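Local coordinates for V-type ATP synthase alpha chain (Nanoarchaeum equitans Kin4-M, PDB 5BN3), which belongs to the alpha/beta family of rotary ATP synthases and V-type ATPases, and binds ADP at a P-loop nucleotide-binding domain, at residues 204-209 and 487-492; 496-501 and 543-548; 198-203 and 234-239; 402-407 and 415-420. One frame throughout, in Å; residues are numbered along the deposited sequence.

Contact 1: 204-209 and 487-492; sequences TRVLDI and GFLQQD. With ADP (adenosine-5'-diphosphate), chain C.
Arg-205 carries most of the hydrogen bonding between the start of helix 205-210 and the chain leaving helix 472-489. Its NE donates to Phe-488 O at 2.8 Å in a nearly straight bond (169°), lying on a lone pair of that carbonyl and in the guanidinium plane. Its NH2 reaches Gln-490 O at 2.9 Å along a more bent path; the bend of the arginine chain at chi3 (-74°) helps set the guanidinium edge against both carbonyls. A third bond, also donated by Arg-205, runs from its backbone N to Gln-491 OE1 (3.0 Å). Stacking reinforces these: the Gln-491 amide lies over one guanidinium face, the planes 18° apart, with OE1 3.7 Å above the centre. Gln-491 NE2 is bonded to Gly-203 O, which fixes the amide's rotation. A water links Val-206 N, Leu-489 O and Gln-491 OE1. Apolar contacts flank the polar group: Arg-205 CB sits over the rim of one face of the Phe-488 ring, Ile-209 CG1 comes to its edge at CZ, 4.2 Å away, and Val-206 CG2 meets Leu-489 CD2. On the ligand side Gln-491 O accepts from ADP N6 at 3.0 Å, while Asp-492 OD1 lies near ADP C2. The buried guanidinium is thus gripped by main-chain carbonyls and by Asp-498, which forms a salt bridge to NH2 and probably balances its charge. Through Gln-491, the same polar network ties the nucleotide-binding domain to the C-terminal helices beside the adenine.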
# COMPACT_ATOMS: atom_id res chain seq x y z
N THR A 204 30.72 15.43 20.40
CA THR A 204 30.05 15.93 19.21
C THR A 204 29.06 17.01 19.63
O THR A 204 28.17 16.76 20.44
CB THR A 204 29.32 14.79 18.46
OG1 THR A 204 30.27 13.82 18.01
CG2 THR A 204 28.56 15.34 17.26
N ARG A 205 29.21 18.20 19.06
CA ARG A 205 28.47 19.39 19.49
C ARG A 205 26.94 19.25 19.46
O ARG A 205 26.27 19.56 20.45
CB ARG A 205 28.90 20.62 18.67
CG ARG A 205 30.33 21.06 18.93
CD ARG A 205 30.68 22.34 18.17
NE ARG A 205 30.88 22.10 16.75
CZ ARG A 205 32.04 21.74 16.20
NH1 ARG A 205 33.10 21.58 16.96
NH2 ARG A 205 32.13 21.55 14.89
N VAL A 206 26.40 18.78 18.34
CA VAL A 206 24.95 18.66 18.21
C VAL A 206 24.38 17.68 19.24
O VAL A 206 23.27 17.88 19.75
CB VAL A 206 24.53 18.26 16.76
CG1 VAL A 206 25.12 16.91 16.37
CG2 VAL A 206 23.02 18.27 16.61
N LEU A 207 25.15 16.66 19.59
CA LEU A 207 24.70 15.67 20.57
C LEU A 207 24.93 16.12 22.01
O LEU A 207 24.30 15.60 22.93
CB LEU A 207 25.39 14.33 20.33
CG LEU A 207 25.18 13.66 18.97
CD1 LEU A 207 25.67 12.22 19.01
CD2 LEU A 207 23.72 13.71 18.58
N ASP A 208 25.82 17.09 22.21
CA ASP A 208 26.14 17.53 23.57
C ASP A 208 25.28 18.70 24.04
O ASP A 208 24.99 18.83 25.23
CB ASP A 208 27.63 17.88 23.69
CG ASP A 208 28.52 16.66 23.57
OD1 ASP A 208 28.01 15.53 23.71
OD2 ASP A 208 29.74 16.83 23.35
N ILE A 209 24.87 19.56 23.11
CA ILE A 209 24.10 20.75 23.47
C ILE A 209 22.65 20.67 23.00
O ILE A 209 21.73 20.89 23.79
CB ILE A 209 24.74 22.02 22.88
CG1 ILE A 209 26.19 22.14 23.33
CG2 ILE A 209 23.96 23.25 23.32
CD1 ILE A 209 26.37 22.26 24.83
N GLY A 487 28.98 26.41 11.03
CA GLY A 487 30.01 26.70 12.02
C GLY A 487 29.86 25.97 13.34
O GLY A 487 30.82 25.89 14.11
N PHE A 488 28.67 25.44 13.62
CA PHE A 488 28.41 24.79 14.90
C PHE A 488 27.90 23.36 14.76
O PHE A 488 28.48 22.43 15.33
CB PHE A 488 27.43 25.63 15.72
CG PHE A 488 27.19 25.10 17.10
CD1 PHE A 488 28.15 25.26 18.09
CD2 PHE A 488 26.01 24.44 17.41
CE1 PHE A 488 27.93 24.78 19.36
CE2 PHE A 488 25.79 23.96 18.69
CZ PHE A 488 26.76 24.12 19.66
N LEU A 489 26.81 23.18 14.01
CA LEU A 489 26.19 21.87 13.87
C LEU A 489 27.08 20.90 13.09
O LEU A 489 27.28 19.76 13.50
CB LEU A 489 24.82 21.99 13.21
CG LEU A 489 23.78 22.80 13.99
CD1 LEU A 489 22.45 22.86 13.25
CD2 LEU A 489 23.60 22.21 15.37
N GLN A 490 27.61 21.36 11.96
CA GLN A 490 28.52 20.54 11.16
C GLN A 490 29.81 20.28 11.92
O GLN A 490 30.35 21.16 12.59
CB GLN A 490 28.81 21.20 9.81
CG GLN A 490 27.67 21.11 8.81
CD GLN A 490 28.00 21.76 7.48
OE1 GLN A 490 29.17 21.93 7.13
NE2 GLN A 490 26.97 22.14 6.73
N GLN A 491 30.31 19.05 11.80
CA GLN A 491 31.53 18.65 12.48
C GLN A 491 32.23 17.55 11.69
O GLN A 491 31.69 16.45 11.52
CB GLN A 491 31.23 18.19 13.91
CG GLN A 491 32.47 17.93 14.76
CD GLN A 491 32.15 17.81 16.24
OE1 GLN A 491 31.07 18.19 16.69
NE2 GLN A 491 33.10 17.28 17.01
N ASP A 492 33.43 17.85 11.20
CA ASP A 492 34.19 16.93 10.35
C ASP A 492 34.86 15.85 11.20
O ASP A 492 35.79 16.13 11.95
CB ASP A 492 35.24 17.69 9.54
CG ASP A 492 35.81 16.87 8.40
OD1 ASP A 492 35.67 15.63 8.40
OD2 ASP A 492 36.41 17.48 7.49
PB ADP C . 25.65 4.84 7.23
O1B ADP C . 24.47 5.63 7.74
O2B ADP C . 26.37 4.04 8.28
O3B ADP C . 25.36 4.08 5.96
PA ADP C . 28.24 6.10 7.19
O1A ADP C . 28.39 6.28 8.67
O2A ADP C . 28.98 4.98 6.49
O3A ADP C . 26.67 6.02 6.81
O5' ADP C . 28.65 7.48 6.48
C5' ADP C . 28.42 7.67 5.09
C4' ADP C . 29.42 8.67 4.52
O4' ADP C . 29.26 9.94 5.15
C3' ADP C . 30.83 8.18 4.78
O3' ADP C . 31.56 8.15 3.54
C2' ADP C . 31.43 9.20 5.73
O2' ADP C . 32.76 9.54 5.36
C1' ADP C . 30.52 10.42 5.63
N9 ADP C . 30.36 11.03 6.97
C8 ADP C . 29.43 10.71 7.88
N7 ADP C . 29.57 11.46 9.01
C5 ADP C . 30.62 12.29 8.82
C6 ADP C . 31.31 13.34 9.60
N6 ADP C . 30.89 13.67 10.85
N1 ADP C . 32.36 13.95 9.02
C2 ADP C . 32.78 13.63 7.78
N3 ADP C . 32.21 12.69 7.01
C4 ADP C . 31.14 12.00 7.47
O HOH W 1 28.13 18.46 15.80

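Contact 2: 496-501 and 543-548; sequences ENDSYS and KLRYKS
The guanidinium of Arg-545 is met at its edge by Asp-498 and covered on one face by the residue next along the chain, Tyr-546, whose CE2 stands 3.6 Å above the plane, offset toward the rim. The carboxylate and guanidinium planes are 47° apart, and the salt bridge runs through one short bond, Arg-545 NH1 to Asp-498 OD2 at 2.7 Å, in the guanidinium plane and nearly along the C-O axis of the acid. The amide of Asn-497 is the other flat group: ND2 donates to Tyr-546 O at 3.1 Å from above the carbonyl plane, with the acceptor close to the amide's own plane, while OD1 rests 3.5 Å from Ser-548 CA. Asn-497 CB packs on Lys-547 O. With CG of Asp-498 anti to its backbone N (chi1 -161°), the acid is carried toward 543-548, where OD1 comes within 3.4 Å of Arg-545 CB. Asp-498 is buried and heavily used: OD2 also accepts from Asp-492 N, and OD1 pairs with Arg-205, which would favour its ionised form. Arg-545 NE gives a bond to Glu-486 O, Arg-545 O accepts from Lys-505 NZ, and the ammonium of Lys-547 pairs with Glu-555. The contact joins two loops of the C-terminal region, one between helices 472-489 and 503-523, the other between helices 537-542 and 552-562; Leu-544 packs on both 503-523 and 552-562.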
# COMPACT_ATOMS: atom_id res chain seq x y z
N GLU A 496 41.64 16.63 11.89
CA GLU A 496 42.40 16.45 13.13
C GLU A 496 41.96 17.40 14.24
O GLU A 496 42.02 17.07 15.42
CB GLU A 496 43.90 16.62 12.85
CG GLU A 496 44.81 16.14 13.96
CD GLU A 496 46.28 16.28 13.61
OE1 GLU A 496 46.60 17.07 12.69
OE2 GLU A 496 47.11 15.61 14.26
N ASN A 497 41.51 18.59 13.85
CA ASN A 497 41.11 19.61 14.83
C ASN A 497 39.62 19.59 15.18
O ASN A 497 39.24 19.92 16.30
CB ASN A 497 41.51 21.00 14.34
CG ASN A 497 43.01 21.22 14.36
OD1 ASN A 497 43.72 20.69 15.22
ND2 ASN A 497 43.51 22.01 13.41
N ASP A 498 38.77 19.20 14.22
CA ASP A 498 37.33 19.29 14.43
C ASP A 498 36.69 17.98 14.92
O ASP A 498 35.58 18.00 15.45
CB ASP A 498 36.64 19.76 13.15
CG ASP A 498 35.24 20.31 13.40
OD1 ASP A 498 34.95 20.72 14.54
OD2 ASP A 498 34.43 20.33 12.45
N SER A 499 37.39 16.87 14.74
CA SER A 499 36.87 15.55 15.12
C SER A 499 36.35 15.50 16.56
O SER A 499 35.24 15.05 16.81
CB SER A 499 37.93 14.47 14.91
OG SER A 499 37.44 13.20 15.28
N TYR A 500 37.16 16.00 17.49
CA TYR A 500 36.76 16.10 18.89
C TYR A 500 36.45 17.54 19.26
O TYR A 500 37.21 18.46 18.92
CB TYR A 500 37.86 15.55 19.80
CG TYR A 500 37.62 15.76 21.27
CD1 TYR A 500 36.45 15.33 21.87
CD2 TYR A 500 38.57 16.37 22.07
CE1 TYR A 500 36.22 15.51 23.23
CE2 TYR A 500 38.36 16.56 23.43
CZ TYR A 500 37.18 16.13 24.00
OH TYR A 500 36.96 16.31 25.34
N SER A 501 35.33 17.75 19.95
CA SER A 501 34.94 19.08 20.39
C SER A 501 34.71 19.09 21.90
O SER A 501 33.63 18.71 22.37
CB SER A 501 33.69 19.55 19.66
OG SER A 501 33.42 20.92 19.95
N LYS A 543 34.85 29.21 10.02
CA LYS A 543 36.11 28.49 9.88
C LYS A 543 36.75 28.13 11.23
O LYS A 543 37.74 27.39 11.26
CB LYS A 543 37.10 29.31 9.05
CG LYS A 543 36.66 29.53 7.61
CD LYS A 543 37.48 30.64 6.95
CE LYS A 543 38.97 30.36 7.02
NZ LYS A 543 39.77 31.46 6.43
N LEU A 544 36.19 28.64 12.32
CA LEU A 544 36.75 28.45 13.66
C LEU A 544 36.98 26.99 14.05
O LEU A 544 38.05 26.64 14.55
CB LEU A 544 35.85 29.12 14.71
CG LEU A 544 36.01 30.62 14.96
CD1 LEU A 544 34.92 31.12 15.88
CD2 LEU A 544 37.37 30.89 15.57
N ARG A 545 35.98 26.15 13.81
CA ARG A 545 36.01 24.75 14.24
C ARG A 545 37.17 23.95 13.64
O ARG A 545 37.56 22.92 14.19
CB ARG A 545 34.68 24.06 13.93
CG ARG A 545 34.26 24.08 12.46
CD ARG A 545 32.89 23.42 12.27
NE ARG A 545 32.42 23.50 10.88
CZ ARG A 545 32.54 22.52 9.99
NH1 ARG A 545 33.11 21.37 10.34
NH2 ARG A 545 32.09 22.68 8.76
N TYR A 546 37.73 24.44 12.54
CA TYR A 546 38.86 23.78 11.90
C TYR A 546 40.20 24.15 12.51
O TYR A 546 41.25 23.70 12.04
CB TYR A 546 38.87 24.08 10.40
CG TYR A 546 37.86 23.27 9.61
CD1 TYR A 546 38.06 21.92 9.40
CD2 TYR A 546 36.73 23.86 9.08
CE1 TYR A 546 37.15 21.17 8.68
CE2 TYR A 546 35.82 23.13 8.36
CZ TYR A 546 36.03 21.78 8.16
OH TYR A 546 35.13 21.03 7.45
N LYS A 547 40.19 24.99 13.54
CA LYS A 547 41.44 25.48 14.11
C LYS A 547 41.92 24.71 15.33
O LYS A 547 41.13 24.05 16.01
CB LYS A 547 41.36 26.99 14.36
CG LYS A 547 41.35 27.78 13.05
CD LYS A 547 41.29 29.29 13.24
CE LYS A 547 41.42 29.99 11.89
NZ LYS A 547 41.05 31.42 11.93
N SER A 548 43.23 24.78 15.58
CA SER A 548 43.91 23.94 16.57
C SER A 548 43.22 23.90 17.94
O SER A 548 42.68 22.87 18.33
CB SER A 548 45.36 24.40 16.75
OG SER A 548 45.44 25.61 17.48

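Contact 3: 198-203 and 234-239; sequences YPFITG and QQIAKW
Packing of side chains and water-bridged carbonyls, with no direct hydrogen bond, brings Thr-202, Gly-203 and Phe-200 against the last turns of helix 229-239, the helix that follows the P-loop. Ile-236 CG2 abuts the edge of the Phe-200 ring, 4.0 Å from CZ; with CG anti to the backbone N (chi1 178°) the ring extends toward the helix. Thr-202 CB lies 4.3 Å from Ile-236 CG1. Thr-202 O lies 3.5 Å from Trp-239 CB. Gly-203 CA comes close to the same Trp-239 CB, 4.4 Å away, at a positive phi (96°). Two waters deal with carbonyls that cannot bond each other: one donates to Ile-201 O and, at a doubtfully short distance, to Trp-239 O, the other to Thr-202 O (2.6 Å) and, weakly, to Gln-235 O. The Thr-202 hydroxyl is hydrogen-bonded to Asp-208, and Trp-239 NE1 to Ser-499 OG. Around this junction, Phe-200 also touches Val-316 and Ile-236 touches Asn-318, both of strand 314-320, Leu-207 of helix 205-210 packs on Thr-202 and Ile-236, and helix 427-437 covers Pro-199.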
# COMPACT_ATOMS: atom_id res chain seq x y z
N TYR A 198 23.83 13.57 35.39
CA TYR A 198 24.95 14.15 34.68
C TYR A 198 24.81 13.86 33.20
O TYR A 198 24.42 12.75 32.81
CB TYR A 198 26.22 13.48 35.22
CG TYR A 198 27.49 14.26 35.04
CD1 TYR A 198 27.90 15.18 35.99
CD2 TYR A 198 28.30 14.05 33.93
CE1 TYR A 198 29.08 15.89 35.83
CE2 TYR A 198 29.47 14.75 33.76
CZ TYR A 198 29.86 15.66 34.72
OH TYR A 198 31.04 16.36 34.55
N PRO A 199 25.11 14.85 32.35
CA PRO A 199 24.95 14.66 30.91
C PRO A 199 25.96 13.66 30.34
O PRO A 199 27.05 13.51 30.89
CB PRO A 199 25.23 16.05 30.33
CG PRO A 199 26.09 16.72 31.36
CD PRO A 199 25.61 16.20 32.68
N PHE A 200 25.57 12.97 29.27
CA PHE A 200 26.48 12.10 28.54
C PHE A 200 27.20 12.95 27.50
O PHE A 200 26.63 13.30 26.46
CB PHE A 200 25.69 10.97 27.87
CG PHE A 200 26.53 10.04 27.04
CD1 PHE A 200 27.50 9.25 27.64
CD2 PHE A 200 26.32 9.92 25.68
CE1 PHE A 200 28.27 8.38 26.88
CE2 PHE A 200 27.08 9.06 24.91
CZ PHE A 200 28.06 8.28 25.51
N ILE A 201 28.46 13.30 27.78
CA ILE A 201 29.23 14.15 26.88
C ILE A 201 29.93 13.31 25.80
O ILE A 201 30.78 12.48 26.11
CB ILE A 201 30.28 14.98 27.64
CG1 ILE A 201 29.61 15.77 28.77
CG2 ILE A 201 31.02 15.91 26.69
CD1 ILE A 201 28.58 16.78 28.30
N THR A 202 29.56 13.55 24.55
CA THR A 202 30.02 12.73 23.42
C THR A 202 31.26 13.29 22.75
O THR A 202 32.07 12.54 22.20
CB THR A 202 28.92 12.58 22.36
OG1 THR A 202 28.61 13.85 21.78
CG2 THR A 202 27.66 12.00 22.98
N GLY A 203 31.41 14.61 22.78
CA GLY A 203 32.48 15.26 22.04
C GLY A 203 31.98 15.74 20.69
O GLY A 203 32.72 16.36 19.93
N GLN A 234 30.88 5.70 15.77
CA GLN A 234 32.33 5.59 15.94
C GLN A 234 32.91 6.84 16.59
O GLN A 234 33.84 6.74 17.39
CB GLN A 234 33.02 5.31 14.60
CG GLN A 234 32.84 3.88 14.09
CD GLN A 234 33.49 3.66 12.73
OE1 GLN A 234 33.88 4.60 12.05
NE2 GLN A 234 33.60 2.39 12.34
N GLN A 235 32.38 8.00 16.24
CA GLN A 235 32.78 9.26 16.86
C GLN A 235 32.46 9.26 18.35
O GLN A 235 33.26 9.71 19.16
CB GLN A 235 32.09 10.45 16.19
CG GLN A 235 32.67 10.82 14.84
CD GLN A 235 34.14 11.15 14.91
OE1 GLN A 235 34.99 10.34 14.53
NE2 GLN A 235 34.46 12.34 15.39
N ILE A 236 31.28 8.76 18.69
CA ILE A 236 30.90 8.61 20.09
C ILE A 236 31.85 7.62 20.77
O ILE A 236 32.36 7.89 21.85
CB ILE A 236 29.44 8.14 20.23
CG1 ILE A 236 28.49 9.20 19.66
CG2 ILE A 236 29.11 7.87 21.69
CD1 ILE A 236 27.03 8.78 19.64
N ALA A 237 32.09 6.48 20.13
CA ALA A 237 33.00 5.48 20.68
C ALA A 237 34.41 6.04 20.90
O ALA A 237 35.11 5.63 21.82
CB ALA A 237 33.05 4.26 19.77
N LYS A 238 34.81 6.99 20.05
CA LYS A 238 36.12 7.63 20.16
C LYS A 238 36.23 8.59 21.33
O LYS A 238 37.11 8.44 22.18
CB LYS A 238 36.43 8.43 18.89
CG LYS A 238 37.01 7.65 17.72
CD LYS A 238 37.44 8.61 16.62
CE LYS A 238 37.46 7.95 15.26
NZ LYS A 238 37.70 8.94 14.18
N TRP A 239 35.34 9.57 21.37
CA TRP A 239 35.53 10.72 22.26
C TRP A 239 34.59 10.80 23.47
O TRP A 239 34.68 11.75 24.25
CB TRP A 239 35.41 12.03 21.47
CG TRP A 239 36.25 12.09 20.22
CD1 TRP A 239 35.83 12.42 18.97
CD2 TRP A 239 37.66 11.82 20.11
NE1 TRP A 239 36.88 12.37 18.08
CE2 TRP A 239 38.01 12.01 18.76
CE3 TRP A 239 38.65 11.45 21.02
CZ2 TRP A 239 39.32 11.83 18.30
CZ3 TRP A 239 39.94 11.27 20.56
CH2 TRP A 239 40.26 11.46 19.22
O HOH W 2 33.67 13.71 25.37
O HOH W 3 32.08 12.30 19.57

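Contact 4: 402-407 and 415-420; sequences WALDSK and PAINYL
Asp-405 reaches across to Ala-416 and Asn-418 of 415-420, and each part of its side chain has a partner. CB packs 3.6 Å from Ala-416 O and near Asn-418 CB. CG stands anti to the backbone N (chi1 -171°), which swings the carboxylate across toward the amide of Asn-418. OD1 accepts twice: Asn-418 ND2 comes from above the carboxylate plane at 3.3 Å, the amide turned almost perpendicular (86°), while Lys-407 NZ meets the syn lone pair of OD1 in a 2.8 Å salt bridge. OD2 takes a weak bond from Lys-407 N, capping helix 406-410. The backbones are tied by a single bridge between Leu-404 and Ile-417, bracketed by bonds from Asn-418 N to Ala-403 O (2.8 Å) and from Asp-405 N to Ala-416 O (2.7 Å). CA-H...O contacts from Ile-417 CA to Ala-403 O and from Leu-404 CA to Ala-416 O accompany them. Ile-417 CD1 sits between Leu-404 CD2, 3.7 Å away, and Trp-402 CB. Asn-418 OD1 accepts from Ile-421 N as well as Leu-420 N. Leu-404 also packs on Ser-227 of the ADP pocket, and the cis peptide at Pro-415 follows Tyr-414 of the same pocket. Together these features make an Asp N-cap, an Asx turn at Asn-418, an inverse gamma turn centred on Ala-416 and an isolated beta bridge, bordering the nucleotide site of a P-loop domain.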
# COMPACT_ATOMS: atom_id res chain seq x y z
N TRP A 402 18.02 10.70 17.68
CA TRP A 402 19.03 11.40 16.89
C TRP A 402 18.83 11.05 15.42
O TRP A 402 19.51 10.18 14.88
CB TRP A 402 20.44 11.02 17.38
CG TRP A 402 20.73 11.50 18.78
CD1 TRP A 402 20.09 12.51 19.45
CD2 TRP A 402 21.72 10.99 19.69
NE1 TRP A 402 20.62 12.66 20.70
CE2 TRP A 402 21.62 11.75 20.88
CE3 TRP A 402 22.67 9.97 19.61
CZ2 TRP A 402 22.45 11.51 21.98
CZ3 TRP A 402 23.50 9.74 20.71
CH2 TRP A 402 23.38 10.51 21.88
N ALA A 403 17.88 11.72 14.79
CA ALA A 403 17.45 11.37 13.43
C ALA A 403 18.37 11.90 12.35
O ALA A 403 18.67 13.09 12.29
CB ALA A 403 16.03 11.87 13.19
N LEU A 404 18.81 11.00 11.47
CA LEU A 404 19.68 11.40 10.37
C LEU A 404 18.86 11.69 9.11
O LEU A 404 17.86 11.01 8.84
CB LEU A 404 20.75 10.35 10.11
CG LEU A 404 21.71 10.15 11.29
CD1 LEU A 404 22.75 9.09 10.99
CD2 LEU A 404 22.38 11.46 11.65
N ASP A 405 19.28 12.68 8.34
CA ASP A 405 18.45 13.22 7.27
C ASP A 405 19.11 13.13 5.89
O ASP A 405 20.24 13.58 5.70
CB ASP A 405 18.08 14.67 7.60
CG ASP A 405 17.05 15.24 6.66
OD1 ASP A 405 15.85 14.93 6.84
OD2 ASP A 405 17.43 16.00 5.76
N SER A 406 18.38 12.55 4.94
CA SER A 406 18.87 12.39 3.56
C SER A 406 19.29 13.70 2.94
O SER A 406 20.33 13.77 2.27
CB SER A 406 17.78 11.76 2.69
OG SER A 406 17.48 10.44 3.10
N LYS A 407 18.49 14.74 3.14
CA LYS A 407 18.73 16.04 2.53
C LYS A 407 20.04 16.68 2.99
O LYS A 407 20.76 17.28 2.20
CB LYS A 407 17.55 16.98 2.80
CG LYS A 407 16.23 16.55 2.16
CD LYS A 407 15.42 15.60 3.04
CE LYS A 407 14.68 16.33 4.16
NZ LYS A 407 13.85 15.40 4.99
N PRO A 415 27.45 16.05 11.14
CA PRO A 415 26.42 15.01 11.22
C PRO A 415 25.09 15.47 10.62
O PRO A 415 24.67 16.60 10.85
CB PRO A 415 26.25 14.81 12.73
CG PRO A 415 27.54 15.26 13.32
CD PRO A 415 27.96 16.42 12.47
N ALA A 416 24.45 14.59 9.85
CA ALA A 416 23.20 14.93 9.19
C ALA A 416 21.99 14.86 10.13
O ALA A 416 20.95 14.32 9.76
CB ALA A 416 22.98 14.04 7.98
N ILE A 417 22.13 15.43 11.32
CA ILE A 417 21.05 15.43 12.30
C ILE A 417 19.93 16.39 11.90
O ILE A 417 20.17 17.59 11.72
CB ILE A 417 21.57 15.83 13.70
CG1 ILE A 417 22.54 14.77 14.24
CG2 ILE A 417 20.42 16.02 14.67
CD1 ILE A 417 21.86 13.48 14.67
N ASN A 418 18.72 15.87 11.76
CA ASN A 418 17.53 16.69 11.54
C ASN A 418 17.16 17.41 12.84
O ASN A 418 16.58 16.80 13.74
CB ASN A 418 16.37 15.82 11.05
CG ASN A 418 15.15 16.62 10.63
OD1 ASN A 418 14.77 17.59 11.29
ND2 ASN A 418 14.52 16.21 9.54
N TYR A 419 17.49 18.69 12.92
CA TYR A 419 17.31 19.47 14.15
C TYR A 419 15.87 19.90 14.42
O TYR A 419 15.59 20.56 15.42
CB TYR A 419 18.24 20.69 14.14
CG TYR A 419 18.27 21.43 12.82
CD1 TYR A 419 17.25 22.28 12.46
CD2 TYR A 419 19.35 21.28 11.96
CE1 TYR A 419 17.28 22.96 11.26
CE2 TYR A 419 19.39 21.95 10.76
CZ TYR A 419 18.35 22.79 10.42
OH TYR A 419 18.38 23.47 9.22
N LEU A 420 14.95 19.52 13.53
CA LEU A 420 13.54 19.82 13.72
C LEU A 420 12.78 18.59 14.19
O LEU A 420 11.80 18.69 14.94
CB LEU A 420 12.92 20.35 12.43
CG LEU A 420 13.48 21.67 11.90
CD1 LEU A 420 12.69 22.15 10.69
CD2 LEU A 420 13.47 22.72 12.99

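Contacts 1, 3 and 4 are buried, whereas contact 2 is only partly so and lies farther from the chain's centre. Contacts 1 and 3 meet through Asp-208 and Gly-203 N; contacts 2 and 3 are joined by Ser-501 N to Gly-203 O. Contact 4 touches contact 1, with Pro-415 against Leu-489 and Gln-491, but has no touch with contact 2. Chemistry differs with place: contact 1 relies on an arginine held by carbonyls, contact 2 on a salt bridge between loops, contact 3 on water and apolar packing against a helix, and contact 4 on a backbone bridge. Contacts 1 and 2 both involve the C-terminal region; contacts 3 and 4 belong to the nucleotide-binding part.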